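Local coordinates for p-47 protein (Clostridium botulinum E1 str. 'BoNT E Beluga', PDB 5WIX), which is of unknown function but has a tubular-lipid-binding (TULIP) fold resembling bactericidal/permeability-increasing protein, and so may bind a lipid or another apolar ligand, at residues Ser180-Asn186 against Asp401-Ile406; Asn279-Trp285 against Pro297-Phe302. One frame throughout, in Å; residues are numbered along the deposited sequence.

Interaction 1 of 2, residues Ser180-Asn186 against Asp401-Ile406; sequences SNIVWMN and DIINDI
Met185 reaches from the loop between strands 174-177 and 187-195 to the end of helix 399-403, and its side chain supplies much of the apolar contact between the two segments. Its CB starts beside Ile406, 3.9 Å from CG1. CG lies over one face of the neighbouring Trp184 ring, offset toward the rim, within the loop's own segment. SD then lies across the Ile402 side chain, 3.9 Å from CG2. The chain bends at the last torsion (chi3 86°), which brings CE close to both the backbone O of Ile402 and CG1 of Ile406, the latter 3.6 Å from CE. The Met185 and Ile406 side chains run antiparallel as they pass.

Beside this apolar layer is a small polar cluster. Ser180 OG sits between the carboxylate and the amide oxygen, 2.6 Å from Asp405 OD2 and 2.7 Å from Asn186 OD1. Asn186 OD1 also receives the backbone N-H of Ser180 at 2.9 Å, nearly straight at 166°, which draws the two ends of the loop together and holds the amide oxygen close to the hydroxyl. Asp405 has CG anti to its backbone N (chi1 -170°), sending the carboxylate across to the loop. There OD1 is covered by the CG1-CD1 arm of Ile182, whose CD1 goes on to meet Ile402 CG1 at 4.0 Å.

Around the contact, Met185 and Ile406 both rest on Tyr27 of strand 25-30, and Ile402 packs on Ile428 of strand 426-432. Backbone hydrogen bonding joins Ile406 to Asn177. The contact thus packs a loop and a helix end onto the six-stranded antiparallel sheet, at its junction with the sheet holding strands 174-177 and 407-409.

Interaction 2 of 2, residues Asn279-Trp285 against Pro297-Phe302; sequences NKNTLNW and PEINDF
An antiparallel strand pairing, extended at one end by an asparagine side chain, joins Asn279-Trp285 to Pro297-Phe302 in the curled sheet that packs against helix 370-390. Leu283 and Ile299 form a hydrogen-bonded pair: Leu283 N donates to Ile299 O at 3.1 Å, while the return bond from Ile299 N to Leu283 O is weak. Asn284 and Glu298 follow as a non-hydrogen-bonded pair, then a weak bond from Trp285 N to Pro297 O.

At the other end, Asn279 N donates to Phe302 O. A chi1 of 62° tucks the Asn279 amide back over its own backbone, where it bridges the irregular chain beyond. OD1 accepts Phe302 N at 2.8 Å, the donor standing well above the carbonyl plane, whereas ND2 gives a weak bond to Asn300 O and another bond to Asn281 O at 3.1 Å. The amide therefore spans the corner at Asp301, where a classic beta bulge sets Asn300 and Asp301 opposite Ser317.

Leu283 and Ile299 point to the same sheet face; Ile299 reaches Phe387 of helix 370-390, whereas Leu283 packs on Phe265 and Ile260. Ile299 CD1 approaches the Trp285 ring obliquely, 3.4 Å from CE3, and Pro297 CG touches Trp285 CB at 3.5 Å. Leu283 CD1 lies against Phe302 CB at 3.9 Å. Trp285 NE1 is bonded to Ser386 OG, and its ring meets Phe387 edge-to-face.

Few regular backbone bonds hold this pairing; the Asn279 amide adds bonds to backbone groups at the bulge, and Trp285, Pro297 and Ile299 tie the strands to helix 370-390.

The two contacts hold different elements, with centres about 32 Å apart and nearest atoms about 16 Å apart. Interaction 1 lies about 10 Å from the centre of the chain and joins segments 215 residues apart; interaction 2 lies about 32 Å from that centre and falls, in sequence, between the two segments of interaction 1. Both are partly buried, with buried apolar side chains adjoining more exposed polar ones. Side chains make the first contact, an apolar layer edged by a carboxylate, a hydroxyl and an amide, whereas backbone pairing underlies the second. In each an asparagine OD1 accepts one backbone N-H: within the loop in interaction 1, across the strands in interaction 2.

Interaction 1 of 2, residues Ser180-Asn186 against Asp401-Ile406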
loop_
_atom_site.group_PDB
_atom_site.type_symbol
_atom_site.label_atom_id
_atom_site.label_comp_id
_atom_site.label_asym_id
_atom_site.label_seq_id
_atom_site.Cartn_x
_atom_site.Cartn_y
_atom_site.Cartn_z
ATOM N N SER A 180 9.071 -11.634 -2.450
ATOM C CA SER A 180 9.491 -10.778 -3.555
ATOM C C SER A 180 10.896 -10.226 -3.297
ATOM O O SER A 180 11.440 -10.375 -2.200
ATOM C CB SER A 180 8.508 -9.631 -3.736
ATOM O OG SER A 180 8.528 -8.791 -2.593
ATOM N N ASN A 181 11.483 -9.578 -4.295
ATOM C CA ASN A 181 12.830 -9.048 -4.127
ATOM C C ASN A 181 12.871 -7.920 -3.099
ATOM O O ASN A 181 13.932 -7.622 -2.540
ATOM C CB ASN A 181 13.393 -8.560 -5.464
ATOM C CG ASN A 181 13.761 -9.700 -6.394
ATOM O OD1 ASN A 181 14.891 -10.188 -6.378
ATOM N ND2 ASN A 181 12.810 -10.126 -7.214
ATOM N N ILE A 182 11.719 -7.294 -2.856
ATOM C CA ILE A 182 11.621 -6.267 -1.820
ATOM C C ILE A 182 11.037 -6.861 -0.548
ATOM O O ILE A 182 9.832 -7.075 -0.446
ATOM C CB ILE A 182 10.764 -5.070 -2.253
ATOM C CG1 ILE A 182 11.211 -4.558 -3.619
ATOM C CG2 ILE A 182 10.832 -3.963 -1.212
ATOM C CD1 ILE A 182 10.259 -3.550 -4.234
ATOM N N VAL A 183 11.906 -7.092 0.428
ATOM C CA VAL A 183 11.605 -7.949 1.564
ATOM C C VAL A 183 10.708 -7.305 2.616
ATOM O O VAL A 183 9.897 -7.986 3.249
ATOM C CB VAL A 183 12.917 -8.420 2.226
ATOM C CG1 VAL A 183 12.638 -9.405 3.346
ATOM C CG2 VAL A 183 13.830 -9.046 1.175
ATOM N N TRP A 184 10.832 -5.999 2.798
ATOM C CA TRP A 184 10.064 -5.354 3.838
ATOM C C TRP A 184 8.595 -5.248 3.465
ATOM O O TRP A 184 7.752 -4.975 4.319
ATOM C CB TRP A 184 10.613 -3.977 4.133
ATOM C CG TRP A 184 10.538 -3.025 2.998
ATOM C CD1 TRP A 184 11.512 -2.760 2.090
ATOM C CD2 TRP A 184 9.441 -2.165 2.670
ATOM N NE1 TRP A 184 11.089 -1.802 1.202
ATOM C CE2 TRP A 184 9.822 -1.417 1.537
ATOM C CE3 TRP A 184 8.167 -1.965 3.212
ATOM C CZ2 TRP A 184 8.975 -0.482 0.937
ATOM C CZ3 TRP A 184 7.328 -1.035 2.615
ATOM C CH2 TRP A 184 7.735 -0.307 1.489
ATOM N N MET A 185 8.298 -5.450 2.185
ATOM C CA MET A 185 6.927 -5.393 1.700
ATOM C C MET A 185 6.243 -6.746 1.764
ATOM O O MET A 185 5.023 -6.830 1.616
ATOM C CB MET A 185 6.869 -4.889 0.259
ATOM C CG MET A 185 6.649 -3.407 0.109
ATOM S SD MET A 185 6.504 -2.971 -1.634
ATOM C CE MET A 185 4.757 -3.251 -1.908
ATOM N N ASN A 186 7.026 -7.802 1.960
ATOM C CA ASN A 186 6.472 -9.151 1.960
ATOM C C ASN A 186 5.452 -9.338 3.075
ATOM O O ASN A 186 5.731 -9.050 4.236
ATOM C CB ASN A 186 7.583 -10.190 2.077
ATOM C CG ASN A 186 8.444 -10.261 0.831
ATOM O OD1 ASN A 186 7.968 -10.006 -0.282
ATOM N ND2 ASN A 186 9.724 -10.599 1.010
ATOM N N ASP A 401 8.340 -0.146 -9.592
ATOM C CA ASP A 401 8.731 -1.475 -9.142
ATOM C C ASP A 401 7.940 -1.834 -7.883
ATOM O O ASP A 401 7.490 -2.976 -7.721
ATOM C CB ASP A 401 10.240 -1.546 -8.879
ATOM C CG ASP A 401 11.044 -1.864 -10.130
ATOM O OD1 ASP A 401 10.446 -1.979 -11.220
ATOM O OD2 ASP A 401 12.284 -1.996 -10.018
ATOM N N ILE A 402 7.752 -0.839 -7.015
ATOM C CA ILE A 402 7.097 -1.045 -5.724
ATOM C C ILE A 402 5.616 -1.356 -5.863
ATOM O O ILE A 402 5.114 -2.261 -5.211
ATOM C CB ILE A 402 7.253 0.181 -4.802
ATOM C CG1 ILE A 402 8.614 0.145 -4.097
ATOM C CG2 ILE A 402 6.120 0.231 -3.763
ATOM C CD1 ILE A 402 8.946 1.429 -3.322
ATOM N N ILE A 403 4.906 -0.614 -6.702
ATOM C CA ILE A 403 3.484 -0.862 -6.777
ATOM C C ILE A 403 3.294 -2.258 -7.389
ATOM O O ILE A 403 2.483 -3.043 -6.898
ATOM C CB ILE A 403 2.725 0.252 -7.560
ATOM C CG1 ILE A 403 1.220 0.153 -7.292
ATOM C CG2 ILE A 403 3.037 0.223 -9.056
ATOM C CD1 ILE A 403 0.463 1.414 -7.639
ATOM N N ASN A 404 4.117 -2.596 -8.382
ATOM C CA ASN A 404 4.026 -3.891 -9.054
ATOM C C ASN A 404 4.638 -5.080 -8.289
ATOM O O ASN A 404 4.616 -6.211 -8.776
ATOM C CB ASN A 404 4.685 -3.801 -10.430
ATOM C CG ASN A 404 3.810 -3.101 -11.454
ATOM O OD1 ASN A 404 2.595 -3.292 -11.475
ATOM N ND2 ASN A 404 4.423 -2.291 -12.314
ATOM N N ASP A 405 5.158 -4.837 -7.092
ATOM C CA ASP A 405 5.995 -5.830 -6.405
ATOM C C ASP A 405 5.185 -6.957 -5.785
ATOM O O ASP A 405 5.424 -8.140 -6.051
ATOM C CB ASP A 405 6.849 -5.145 -5.326
ATOM C CG ASP A 405 7.922 -6.061 -4.744
ATOM O OD1 ASP A 405 8.908 -6.352 -5.456
ATOM O OD2 ASP A 405 7.797 -6.461 -3.568
ATOM N N ILE A 406 4.226 -6.590 -4.952
ATOM C CA ILE A 406 3.439 -7.602 -4.262
ATOM C C ILE A 406 2.126 -7.959 -4.996
ATOM O O ILE A 406 1.965 -9.094 -5.471
ATOM C CB ILE A 406 3.141 -7.155 -2.836
ATOM C CG1 ILE A 406 4.456 -6.827 -2.149
ATOM C CG2 ILE A 406 2.447 -8.254 -2.092
ATOM C CD1 ILE A 406 5.415 -7.985 -2.159
#

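Interaction 2 of 2, residues Asn279-Trp285 against Pro297-Phe302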
loop_
_atom_site.group_PDB
_atom_site.type_symbol
_atom_site.label_atom_id
_atom_site.label_comp_id
_atom_site.label_asym_id
_atom_site.label_seq_id
_atom_site.Cartn_x
_atom_site.Cartn_y
_atom_site.Cartn_z
ATOM N N ASN A 279 18.249 8.460 16.701
ATOM C CA ASN A 279 19.594 7.899 16.576
ATOM C C ASN A 279 19.858 6.804 17.622
ATOM O O ASN A 279 19.399 6.890 18.774
ATOM C CB ASN A 279 20.636 9.000 16.696
ATOM C CG ASN A 279 20.603 9.685 18.044
ATOM O OD1 ASN A 279 19.543 9.872 18.644
ATOM N ND2 ASN A 279 21.775 10.065 18.531
ATOM N N LYS A 280 20.584 5.765 17.213
ATOM C CA LYS A 280 20.844 4.615 18.088
ATOM C C LYS A 280 21.991 4.952 19.011
ATOM O O LYS A 280 22.109 4.414 20.111
ATOM C CB LYS A 280 21.170 3.355 17.268
ATOM C CG LYS A 280 21.343 2.064 18.092
ATOM C CD LYS A 280 21.865 0.885 17.240
ATOM C CE LYS A 280 20.818 0.339 16.259
ATOM N NZ LYS A 280 21.344 -0.787 15.422
ATOM N N ASN A 281 22.824 5.875 18.537
ATOM C CA ASN A 281 24.067 6.255 19.191
ATOM C C ASN A 281 24.690 7.483 18.535
ATOM O O ASN A 281 24.074 8.112 17.659
ATOM C CB ASN A 281 25.058 5.093 19.163
ATOM C CG ASN A 281 25.181 4.462 17.787
ATOM O OD1 ASN A 281 25.197 5.152 16.766
ATOM N ND2 ASN A 281 25.256 3.139 17.754
ATOM N N THR A 282 25.917 7.804 18.944
ATOM C CA THR A 282 26.589 9.006 18.478
ATOM C C THR A 282 26.788 8.954 16.962
ATOM O O THR A 282 27.307 7.971 16.421
ATOM C CB THR A 282 27.960 9.214 19.184
ATOM O OG1 THR A 282 27.791 9.201 20.610
ATOM C CG2 THR A 282 28.577 10.546 18.767
ATOM N N LEU A 283 26.352 10.008 16.280
ATOM C CA LEU A 283 26.565 10.127 14.846
ATOM C C LEU A 283 27.849 10.903 14.556
ATOM O O LEU A 283 27.963 12.081 14.911
ATOM C CB LEU A 283 25.365 10.816 14.183
ATOM C CG LEU A 283 24.006 10.354 14.706
ATOM C CD1 LEU A 283 22.865 11.178 14.090
ATOM C CD2 LEU A 283 23.812 8.867 14.444
ATOM N N ASN A 284 28.814 10.260 13.905
ATOM C CA ASN A 284 30.081 10.950 13.634
ATOM C C ASN A 284 30.064 11.677 12.296
ATOM O O ASN A 284 30.193 11.061 11.219
ATOM C CB ASN A 284 31.244 9.962 13.696
ATOM C CG ASN A 284 31.297 9.218 15.026
ATOM O OD1 ASN A 284 31.283 9.825 16.101
ATOM N ND2 ASN A 284 31.328 7.891 14.954
ATOM N N TRP A 285 29.879 12.992 12.362
ATOM C CA TRP A 285 29.815 13.778 11.138
ATOM C C TRP A 285 31.120 13.703 10.366
ATOM O O TRP A 285 32.187 13.409 10.920
ATOM C CB TRP A 285 29.492 15.230 11.440
ATOM C CG TRP A 285 28.878 15.928 10.297
ATOM C CD1 TRP A 285 29.488 16.777 9.429
ATOM C CD2 TRP A 285 27.516 15.841 9.886
ATOM N NE1 TRP A 285 28.588 17.237 8.496
ATOM C CE2 TRP A 285 27.367 16.675 8.756
ATOM C CE3 TRP A 285 26.407 15.140 10.359
ATOM C CZ2 TRP A 285 26.158 16.822 8.094
ATOM C CZ3 TRP A 285 25.210 15.286 9.699
ATOM C CH2 TRP A 285 25.093 16.123 8.576
ATOM N N PRO A 297 32.298 17.397 13.756
ATOM C CA PRO A 297 31.278 17.549 14.799
ATOM C C PRO A 297 30.579 16.237 15.050
ATOM O O PRO A 297 30.665 15.352 14.202
ATOM C CB PRO A 297 30.332 18.585 14.211
ATOM C CG PRO A 297 30.440 18.360 12.738
ATOM C CD PRO A 297 31.868 17.973 12.470
ATOM N N GLU A 298 29.921 16.101 16.197
ATOM C CA GLU A 298 29.142 14.896 16.459
ATOM C C GLU A 298 27.778 15.233 17.038
ATOM O O GLU A 298 27.670 15.921 18.060
ATOM C CB GLU A 298 29.899 13.948 17.389
ATOM C CG GLU A 298 30.332 14.574 18.680
ATOM C CD GLU A 298 31.427 13.782 19.370
ATOM O OE1 GLU A 298 31.071 13.010 20.289
ATOM O OE2 GLU A 298 32.627 13.934 19.003
ATOM N N ILE A 299 26.738 14.741 16.371
ATOM C CA ILE A 299 25.383 14.850 16.880
ATOM C C ILE A 299 25.135 13.753 17.915
ATOM O O ILE A 299 25.388 12.573 17.652
ATOM C CB ILE A 299 24.342 14.742 15.751
ATOM C CG1 ILE A 299 24.576 15.825 14.693
ATOM C CG2 ILE A 299 22.967 14.926 16.331
ATOM C CD1 ILE A 299 24.633 15.310 13.262
ATOM N N ASN A 300 24.627 14.138 19.081
ATOM C CA ASN A 300 24.497 13.202 20.192
ATOM C C ASN A 300 23.123 12.576 20.394
ATOM O O ASN A 300 23.035 11.424 20.832
ATOM C CB ASN A 300 24.915 13.891 21.478
ATOM C CG ASN A 300 26.398 13.874 21.663
ATOM O OD1 ASN A 300 27.047 12.856 21.412
ATOM N ND2 ASN A 300 26.957 15.006 22.078
ATOM N N ASP A 301 22.064 13.344 20.126
ATOM C CA ASP A 301 20.711 12.790 19.996
ATOM C C ASP A 301 19.994 13.406 18.785
ATOM O O ASP A 301 20.118 14.602 18.493
ATOM C CB ASP A 301 19.893 12.980 21.279
ATOM C CG ASP A 301 19.897 14.404 21.783
ATOM O OD1 ASP A 301 19.888 15.347 20.965
ATOM O OD2 ASP A 301 19.897 14.579 23.020
ATOM N N PHE A 302 19.260 12.564 18.068
ATOM C CA PHE A 302 18.695 12.947 16.784
ATOM C C PHE A 302 17.286 12.433 16.694
ATOM O O PHE A 302 17.010 11.303 17.093
ATOM C CB PHE A 302 19.537 12.385 15.657
ATOM C CG PHE A 302 19.007 12.663 14.279
ATOM C CD1 PHE A 302 19.556 13.686 13.511
ATOM C CD2 PHE A 302 18.024 11.870 13.726
ATOM C CE1 PHE A 302 19.108 13.929 12.231
ATOM C CE2 PHE A 302 17.569 12.108 12.452
ATOM C CZ PHE A 302 18.115 13.136 11.698
#